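Local coordinates for protein lipoteichoic acid primase (Listeria monocytogenes, PDB 4UOP) that is a lipoteichoic acid primase whose extracellular catalytic domain belongs to the sulfatase-like family and carries a bound magnesium ion, at residues Ile61-Glu66 against Lys259-Phe264; Pro191-Leu196 against Leu218-Ser223. All coordinates share one frame; numbering follows the deposited sequence.

Contact 1 (Ile61-Glu66 against Lys259-Phe264). With MG (magnesium ion), chain J.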
ATOM      1  N   ILE B  61      -4.621  -2.281 -30.929  1.00 14.82           N
ATOM      2  CA  ILE B  61      -3.266  -2.095 -30.417  1.00 15.30           C
ATOM      3  C   ILE B  61      -3.312  -1.059 -29.288  1.00 14.72           C
ATOM      4  O   ILE B  61      -3.794   0.073 -29.476  1.00 15.21           O
ATOM      5  CB  ILE B  61      -2.325  -1.639 -31.522  1.00 16.69           C
ATOM      6  CG1 ILE B  61      -2.237  -2.700 -32.617  1.00 17.84           C
ATOM      7  CG2 ILE B  61      -0.954  -1.311 -30.929  1.00 17.44           C
ATOM      8  CD1 ILE B  61      -1.635  -2.195 -33.912  1.00 18.59           C
ATOM      9  N   ILE B  62      -2.829  -1.429 -28.110  1.00 14.20           N
ATOM     10  CA  ILE B  62      -2.825  -0.532 -26.966  1.00 14.07           C
ATOM     11  C   ILE B  62      -1.395  -0.427 -26.438  1.00 15.04           C
ATOM     12  O   ILE B  62      -0.742  -1.461 -26.207  1.00 14.66           O
ATOM     13  CB  ILE B  62      -3.730  -1.049 -25.846  1.00 14.90           C
ATOM     14  CG1 ILE B  62      -5.170  -1.191 -26.365  1.00 15.06           C
ATOM     15  CG2 ILE B  62      -3.653  -0.130 -24.642  1.00 15.37           C
ATOM     16  CD1 ILE B  62      -6.163  -1.603 -25.304  1.00 15.58           C
ATOM     17  N   VAL B  63      -0.904   0.800 -26.328  1.00 14.86           N
ATOM     18  CA  VAL B  63       0.438   1.051 -25.813  1.00 15.19           C
ATOM     19  C   VAL B  63       0.339   1.830 -24.497  1.00 14.16           C
ATOM     20  O   VAL B  63      -0.234   2.912 -24.450  1.00 14.12           O
ATOM     21  CB  VAL B  63       1.331   1.824 -26.789  1.00 16.27           C
ATOM     22  CG1 VAL B  63       2.737   1.927 -26.224  1.00 17.05           C
ATOM     23  CG2 VAL B  63       1.350   1.166 -28.157  1.00 17.02           C
ATOM     24  N   GLN B  64       0.886   1.234 -23.446  1.00 14.09           N
ATOM     25  CA  GLN B  64       0.950   1.814 -22.120  1.00 15.13           C
ATOM     26  C   GLN B  64       2.336   2.430 -21.958  1.00 16.02           C
ATOM     27  O   GLN B  64       3.330   1.704 -21.948  1.00 17.28           O
ATOM     28  CB  GLN B  64       0.733   0.751 -21.061  1.00 16.04           C
ATOM     29  CG  GLN B  64       0.731   1.313 -19.650  1.00 16.83           C
ATOM     30  CD  GLN B  64       0.391   0.296 -18.587  1.00 17.96           C
ATOM     31  OE1 GLN B  64      -0.766  -0.153 -18.457  1.00 18.54           O
ATOM     32  NE2 GLN B  64       1.384  -0.059 -17.790  1.00 18.85           N
ATOM     33  N   LEU B  65       2.368   3.746 -21.846  1.00 15.93           N
ATOM     34  CA  LEU B  65       3.614   4.524 -21.842  1.00 17.45           C
ATOM     35  C   LEU B  65       4.064   4.835 -20.416  1.00 17.57           C
ATOM     36  O   LEU B  65       3.407   5.583 -19.684  1.00 16.97           O
ATOM     37  CB  LEU B  65       3.397   5.811 -22.628  1.00 19.44           C
ATOM     38  CG  LEU B  65       3.008   5.602 -24.090  1.00 19.39           C
ATOM     39  CD1 LEU B  65       2.386   6.876 -24.636  1.00 21.33           C
ATOM     40  CD2 LEU B  65       4.210   5.186 -24.923  1.00 20.67           C
ATOM     41  N   GLU B  66       5.202   4.262 -20.033  1.00 17.82           N
ATOM     42  CA  GLU B  66       5.701   4.354 -18.674  1.00 17.74           C
ATOM     43  C   GLU B  66       5.947   5.798 -18.213  1.00 18.00           C
ATOM     44  O   GLU B  66       6.721   6.542 -18.842  1.00 17.23           O
ATOM     45  CB  GLU B  66       7.004   3.546 -18.558  1.00 18.45           C
ATOM     46  CG  GLU B  66       7.646   3.634 -17.182  1.00 19.04           C
ATOM     47  CD  GLU B  66       6.726   3.141 -16.082  1.00 19.18           C
ATOM     48  OE1 GLU B  66       6.379   1.942 -16.087  1.00 19.42           O
ATOM     49  OE2 GLU B  66       6.363   3.941 -15.194  1.00 18.63           O
ATOM     50  N   LYS B 259       9.783   9.394 -29.352  1.00 19.22           N
ATOM     51  CA  LYS B 259      10.404   9.157 -30.660  1.00 19.72           C
ATOM     52  C   LYS B 259      10.183   7.724 -31.157  1.00 18.21           C
ATOM     53  O   LYS B 259       9.816   7.509 -32.312  1.00 18.49           O
ATOM     54  CB  LYS B 259      11.898   9.443 -30.593  1.00 20.95           C
ATOM     55  CG  LYS B 259      12.628   9.251 -31.911  1.00 23.88           C
ATOM     56  CD  LYS B 259      14.030   9.819 -31.783  1.00 26.90           C
ATOM     57  CE  LYS B 259      14.854   9.639 -33.047  1.00 30.81           C
ATOM     58  NZ  LYS B 259      15.746   8.465 -32.896  1.00 33.38           N
ATOM     59  N   GLN B 260      10.431   6.746 -30.293  1.00 17.90           N
ATOM     60  CA  GLN B 260      10.320   5.344 -30.669  1.00 19.16           C
ATOM     61  C   GLN B 260       8.866   4.984 -30.930  1.00 18.00           C
ATOM     62  O   GLN B 260       8.579   4.224 -31.846  1.00 18.56           O
ATOM     63  CB  GLN B 260      10.939   4.426 -29.611  1.00 20.15           C
ATOM     64  CG  GLN B 260      12.461   4.593 -29.479  1.00 22.20           C
ATOM     65  CD  GLN B 260      13.193   4.477 -30.807  1.00 23.87           C
ATOM     66  OE1 GLN B 260      12.832   3.667 -31.663  1.00 25.61           O
ATOM     67  NE2 GLN B 260      14.246   5.270 -30.974  1.00 26.44           N
ATOM     68  N   LEU B 261       7.960   5.570 -30.164  1.00 17.51           N
ATOM     69  CA  LEU B 261       6.520   5.408 -30.438  1.00 17.77           C
ATOM     70  C   LEU B 261       6.154   5.915 -31.834  1.00 18.10           C
ATOM     71  O   LEU B 261       5.439   5.246 -32.580  1.00 17.89           O
ATOM     72  CB  LEU B 261       5.691   6.126 -29.387  1.00 18.15           C
ATOM     73  CG  LEU B 261       4.171   5.971 -29.544  1.00 18.66           C
ATOM     74  CD1 LEU B 261       3.744   4.522 -29.333  1.00 19.19           C
ATOM     75  CD2 LEU B 261       3.452   6.902 -28.583  1.00 19.64           C
ATOM     76  N   GLY B 262       6.697   7.066 -32.215  1.00 18.19           N
ATOM     77  CA  GLY B 262       6.476   7.622 -33.548  1.00 18.54           C
ATOM     78  C   GLY B 262       6.956   6.717 -34.677  1.00 19.10           C
ATOM     79  O   GLY B 262       6.309   6.592 -35.715  1.00 19.99           O
ATOM     80  N   GLU B 263       8.113   6.092 -34.490  1.00 20.05           N
ATOM     81  CA  GLU B 263       8.626   5.141 -35.473  1.00 22.19           C
ATOM     82  C   GLU B 263       7.742   3.885 -35.597  1.00 20.86           C
ATOM     83  O   GLU B 263       7.561   3.357 -36.700  1.00 19.71           O
ATOM     84  CB  GLU B 263      10.080   4.778 -35.169  1.00 24.54           C
ATOM     85  CG  GLU B 263      11.004   5.972 -35.405  1.00 27.47           C
ATOM     86  CD  GLU B 263      12.452   5.725 -35.010  1.00 30.61           C
ATOM     87  OE1 GLU B 263      12.873   4.555 -34.921  1.00 36.60           O
ATOM     88  OE2 GLU B 263      13.169   6.721 -34.775  1.00 34.95           O
ATOM     89  N   PHE B 264       7.219   3.414 -34.466  1.00 19.27           N
ATOM     90  CA  PHE B 264       6.303   2.284 -34.441  1.00 19.13           C
ATOM     91  C   PHE B 264       5.024   2.643 -35.203  1.00 19.06           C
ATOM     92  O   PHE B 264       4.560   1.854 -36.045  1.00 18.78           O
ATOM     93  CB  PHE B 264       6.026   1.887 -32.997  1.00 18.93           C
ATOM     94  CG  PHE B 264       5.043   0.769 -32.826  1.00 18.99           C
ATOM     95  CD1 PHE B 264       5.270  -0.483 -33.394  1.00 18.81           C
ATOM     96  CD2 PHE B 264       3.931   0.944 -32.029  1.00 19.44           C
ATOM     97  CE1 PHE B 264       4.366  -1.517 -33.210  1.00 19.70           C
ATOM     98  CE2 PHE B 264       3.031  -0.093 -31.841  1.00 19.65           C
ATOM     99  CZ  PHE B 264       3.248  -1.321 -32.427  1.00 19.35           C
TER
HETATM  100 MG    MG J1616       4.976   2.559 -14.292  1.00 10.93          MG
HETATM  101  O   HOH W   1       6.404   2.367 -12.608  1.00 21.74           O
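Leu261 sets its two methyls against different residues of the strand: CD1 lies 4.2 Å from Val63 CG1, and CD2 lies 4.1 Å from Leu65 CD1 and equally close to Leu65 CD2. Its CB faces the strand from helix 246-271, and CG anti to the backbone N (chi1 -178°) carries both methyls on to it. Its side chain slides past that of Val63 in the opposite direction but crosses that of Leu65 at about a right angle. Further along, the ring of Phe264 reaches the strand's start. Ile61 CG2 approaches the ring edge, near its plane, 4.3 Å from Phe264 CE2, whereas Val63 CG2 comes to the same CE2 obliquely at 4.2 Å. Val63 thus gives one methyl to each helix residue. Tyr197 stacks on Phe264 and also touches Val63, Leu65 and Leu261, adding to this apolar layer, as does Phe281 of strand 277-283.

The axes of segments 61-65 and 259-264 run nearly antiparallel, at 172° and 11.6 Å apart, with apolar, buried contacts between them. Just past the strand, Glu66 binds the magnesium ion through both carboxylate oxygens, OE1 at 2.4 Å and OE2 at 2.2 Å, with Thr108, Asp284, His285 and a water completing the site. A helix packed on a central strand that delivers a metal ligand from its C-terminal end is the alpha/beta arrangement of the sulfatase-like fold.

Contact 2 (Pro191-Leu196 against Leu218-Ser223)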
ATOM      1  N   PRO B 191      15.602  -4.462 -22.466  1.00 26.27           N
ATOM      2  CA  PRO B 191      15.734  -3.908 -23.798  1.00 24.97           C
ATOM      3  C   PRO B 191      14.888  -2.649 -24.021  1.00 23.84           C
ATOM      4  O   PRO B 191      13.809  -2.492 -23.432  1.00 23.31           O
ATOM      5  CB  PRO B 191      15.309  -5.061 -24.703  1.00 26.26           C
ATOM      6  CG  PRO B 191      15.666  -6.289 -23.925  1.00 27.09           C
ATOM      7  CD  PRO B 191      15.475  -5.930 -22.481  1.00 26.56           C
ATOM      8  N   SER B 192      15.399  -1.779 -24.881  1.00 22.14           N
ATOM      9  CA  SER B 192      14.831  -0.466 -25.108  1.00 21.89           C
ATOM     10  C   SER B 192      13.440  -0.557 -25.718  1.00 20.81           C
ATOM     11  O   SER B 192      13.059  -1.604 -26.253  1.00 20.77           O
ATOM     12  CB  SER B 192      15.736   0.317 -26.049  1.00 22.57           C
ATOM     13  OG  SER B 192      15.759  -0.287 -27.327  1.00 23.54           O
ATOM     14  N   ASP B 193      12.699   0.549 -25.644  1.00 20.25           N
ATOM     15  CA  ASP B 193      11.439   0.669 -26.372  1.00 20.00           C
ATOM     16  C   ASP B 193      11.639   0.414 -27.873  1.00 20.75           C
ATOM     17  O   ASP B 193      10.743  -0.106 -28.520  1.00 18.85           O
ATOM     18  CB  ASP B 193      10.806   2.052 -26.188  1.00 19.60           C
ATOM     19  CG  ASP B 193      10.283   2.295 -24.776  1.00 19.08           C
ATOM     20  OD1 ASP B 193      10.289   1.379 -23.916  1.00 19.96           O
ATOM     21  OD2 ASP B 193       9.852   3.438 -24.534  1.00 19.45           O
ATOM     22  N   GLU B 194      12.789   0.802 -28.440  1.00 20.71           N
ATOM     23  CA  GLU B 194      13.055   0.498 -29.846  1.00 22.11           C
ATOM     24  C   GLU B 194      12.996  -1.009 -30.106  1.00 21.35           C
ATOM     25  O   GLU B 194      12.428  -1.441 -31.087  1.00 20.47           O
ATOM     26  CB  GLU B 194      14.408   1.046 -30.318  1.00 24.56           C
ATOM     27  CG  GLU B 194      14.645   0.851 -31.810  1.00 27.75           C
ATOM     28  CD  GLU B 194      15.806   1.678 -32.359  1.00 31.92           C
ATOM     29  OE1 GLU B 194      16.653   2.145 -31.569  1.00 32.18           O
ATOM     30  OE2 GLU B 194      15.866   1.867 -33.598  1.00 36.22           O
ATOM     31  N   VAL B 195      13.577  -1.801 -29.213  1.00 20.51           N
ATOM     32  CA  VAL B 195      13.567  -3.263 -29.357  1.00 20.23           C
ATOM     33  C   VAL B 195      12.133  -3.800 -29.152  1.00 19.26           C
ATOM     34  O   VAL B 195      11.698  -4.713 -29.862  1.00 19.76           O
ATOM     35  CB  VAL B 195      14.549  -3.922 -28.368  1.00 20.78           C
ATOM     36  CG1 VAL B 195      14.412  -5.431 -28.373  1.00 20.11           C
ATOM     37  CG2 VAL B 195      15.995  -3.523 -28.699  1.00 21.58           C
ATOM     38  N   LEU B 196      11.407  -3.216 -28.197  1.00 18.86           N
ATOM     39  CA  LEU B 196      10.005  -3.590 -27.952  1.00 18.77           C
ATOM     40  C   LEU B 196       9.215  -3.499 -29.243  1.00 18.45           C
ATOM     41  O   LEU B 196       8.602  -4.489 -29.689  1.00 18.61           O
ATOM     42  CB  LEU B 196       9.378  -2.685 -26.878  1.00 18.38           C
ATOM     43  CG  LEU B 196       7.859  -2.774 -26.695  1.00 18.52           C
ATOM     44  CD1 LEU B 196       7.487  -4.128 -26.112  1.00 19.18           C
ATOM     45  CD2 LEU B 196       7.377  -1.644 -25.815  1.00 19.20           C
ATOM     46  N   LEU B 218       1.145  -3.444 -25.537  1.00 15.41           N
ATOM     47  CA  LEU B 218       2.569  -3.205 -25.387  1.00 16.70           C
ATOM     48  C   LEU B 218       2.787  -2.312 -24.176  1.00 17.03           C
ATOM     49  O   LEU B 218       2.098  -1.291 -24.011  1.00 17.54           O
ATOM     50  CB  LEU B 218       3.143  -2.551 -26.640  1.00 18.26           C
ATOM     51  CG  LEU B 218       3.143  -3.399 -27.911  1.00 21.04           C
ATOM     52  CD1 LEU B 218       1.807  -3.334 -28.620  1.00 21.10           C
ATOM     53  CD2 LEU B 218       4.219  -2.942 -28.883  1.00 22.19           C
ATOM     54  N   ILE B 219       3.732  -2.686 -23.315  1.00 16.58           N
ATOM     55  CA  ILE B 219       4.030  -1.950 -22.108  1.00 16.91           C
ATOM     56  C   ILE B 219       5.452  -1.407 -22.282  1.00 17.20           C
ATOM     57  O   ILE B 219       6.347  -2.163 -22.309  1.00 16.79           O
ATOM     58  CB  ILE B 219       3.990  -2.864 -20.866  1.00 17.34           C
ATOM     59  CG1 ILE B 219       2.709  -3.694 -20.870  1.00 17.86           C
ATOM     60  CG2 ILE B 219       4.050  -2.081 -19.591  1.00 18.48           C
ATOM     61  CD1 ILE B 219       1.515  -2.854 -20.694  1.00 17.34           C
ATOM     62  N   SER B 220       5.592  -0.094 -22.390  1.00 17.11           N
ATOM     63  CA  SER B 220       6.893   0.545 -22.567  1.00 18.38           C
ATOM     64  C   SER B 220       7.685   0.574 -21.278  1.00 19.53           C
ATOM     65  O   SER B 220       7.128   0.300 -20.255  1.00 19.26           O
ATOM     66  CB  SER B 220       6.746   1.941 -23.135  1.00 18.66           C
ATOM     67  OG  SER B 220       6.488   2.836 -22.148  1.00 19.15           O
ATOM     68  N   VAL B 221       8.992   0.825 -21.343  1.00 19.25           N
ATOM     69  CA  VAL B 221       9.774   0.814 -20.140  1.00 21.32           C
ATOM     70  C   VAL B 221      10.929   1.798 -20.078  1.00 20.30           C
ATOM     71  O   VAL B 221      11.412   2.032 -19.058  1.00 19.18           O
ATOM     72  CB  VAL B 221      10.237  -0.605 -19.777  1.00 23.51           C
ATOM     73  CG1 VAL B 221      11.454  -0.964 -20.555  1.00 26.31           C
ATOM     74  CG2 VAL B 221      10.508  -0.749 -18.304  1.00 25.21           C
ATOM     75  N   SER B 222      11.334   2.320 -21.209  1.00 19.73           N
ATOM     76  CA  SER B 222      12.546   3.130 -21.263  1.00 20.25           C
ATOM     77  C   SER B 222      12.446   4.426 -20.450  1.00 21.23           C
ATOM     78  O   SER B 222      13.432   4.983 -20.057  1.00 20.86           O
ATOM     79  CB  SER B 222      12.977   3.413 -22.696  1.00 19.63           C
ATOM     80  OG  SER B 222      13.396   2.254 -23.316  1.00 20.80           O
ATOM     81  N   SER B 223      11.235   4.918 -20.292  1.00 19.56           N
ATOM     82  CA  SER B 223      11.009   6.110 -19.492  1.00 19.26           C
ATOM     83  C   SER B 223      10.670   5.807 -18.014  1.00 19.01           C
ATOM     84  O   SER B 223      10.119   6.667 -17.301  1.00 19.75           O
ATOM     85  CB  SER B 223       9.969   7.015 -20.161  1.00 19.31           C
ATOM     86  OG  SER B 223       8.798   6.275 -20.514  1.00 19.60           O
TER
HETATM   87  O   HOH W   2      14.262   0.097 -21.777  1.00 27.10           O
HETATM   88  O   HOH W   3       8.866   4.105 -22.030  1.00 19.32           O
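Ser192 and Ser222 bring the two backbones closest, with their CA atoms 5.7 Å apart, where the start of helix 193-209 faces the loop that follows strand 214-219. Ser192 is the N-cap: its OG accepts from Val195 N at 3.3 Å, and Asp185 is a further partner of this hydroxyl. One turn in, Leu196 N bonds to Ser192 O.

Asp193 carries the polar part of the contact. Its OD1 accepts two backbone N-H groups of the loop: Val221 N, 2.9 Å from OD1, comes along the syn lone pair in an almost straight bond (179°), while Ser222 N, 3.1 Å from OD1, arrives from above the carboxylate plane, 41° out of it. Gripped from these two directions, the carboxylate is restricted in its rotation. A return bond runs from Asp193 N to Ser222 OG at 3.0 Å, which the serine reaches with OG turned beside its own backbone N (chi1 -68°). Helix start and loop are therefore tied reciprocally, at the C-terminal edge of the parallel part of the sheet, where alpha/beta folds of this kind place their site loops.

Asp193 OD2 accepts from water 3, which also bonds Ser220 OG and donates to Ser223 OG; Ser220 OG bonds directly to Glu66 N of the metal-binding residue. Toward the strand, Leu196 CG lies 4.3 Å from Leu218 CD2, and Leu196 CD2 rests against the backbone, 3.7 Å from Ile219 O. Nearer the start of segment 191-196, water 2 lies within bonding distance of both Pro191 O, which also accepts from Thr155, and Ser222 OG.

How the contacts relate
The centres of contacts 1 and 2 lie about 8 Å apart, on the same side of the chain's centre. Along the chain the order is 61-66, 191-196, 218-223, 259-264, so contact 2 falls entirely between the two segments of contact 1. Strands 59-65 and 214-219 are parallel neighbours in the mixed sheet, joined directly by Leu218 N and Ile62 O, 2.8 Å apart, while helices 193-209 and 246-271 also pack together, Asp193 touching Ala257. Beyond the strand ends, Ser223 OG lies 2.7 Å from Glu66 O, a probable hydrogen bond. The loop held by contact 2 thus borders the backbone of a magnesium ligand, consistent with a second-shell role in positioning it.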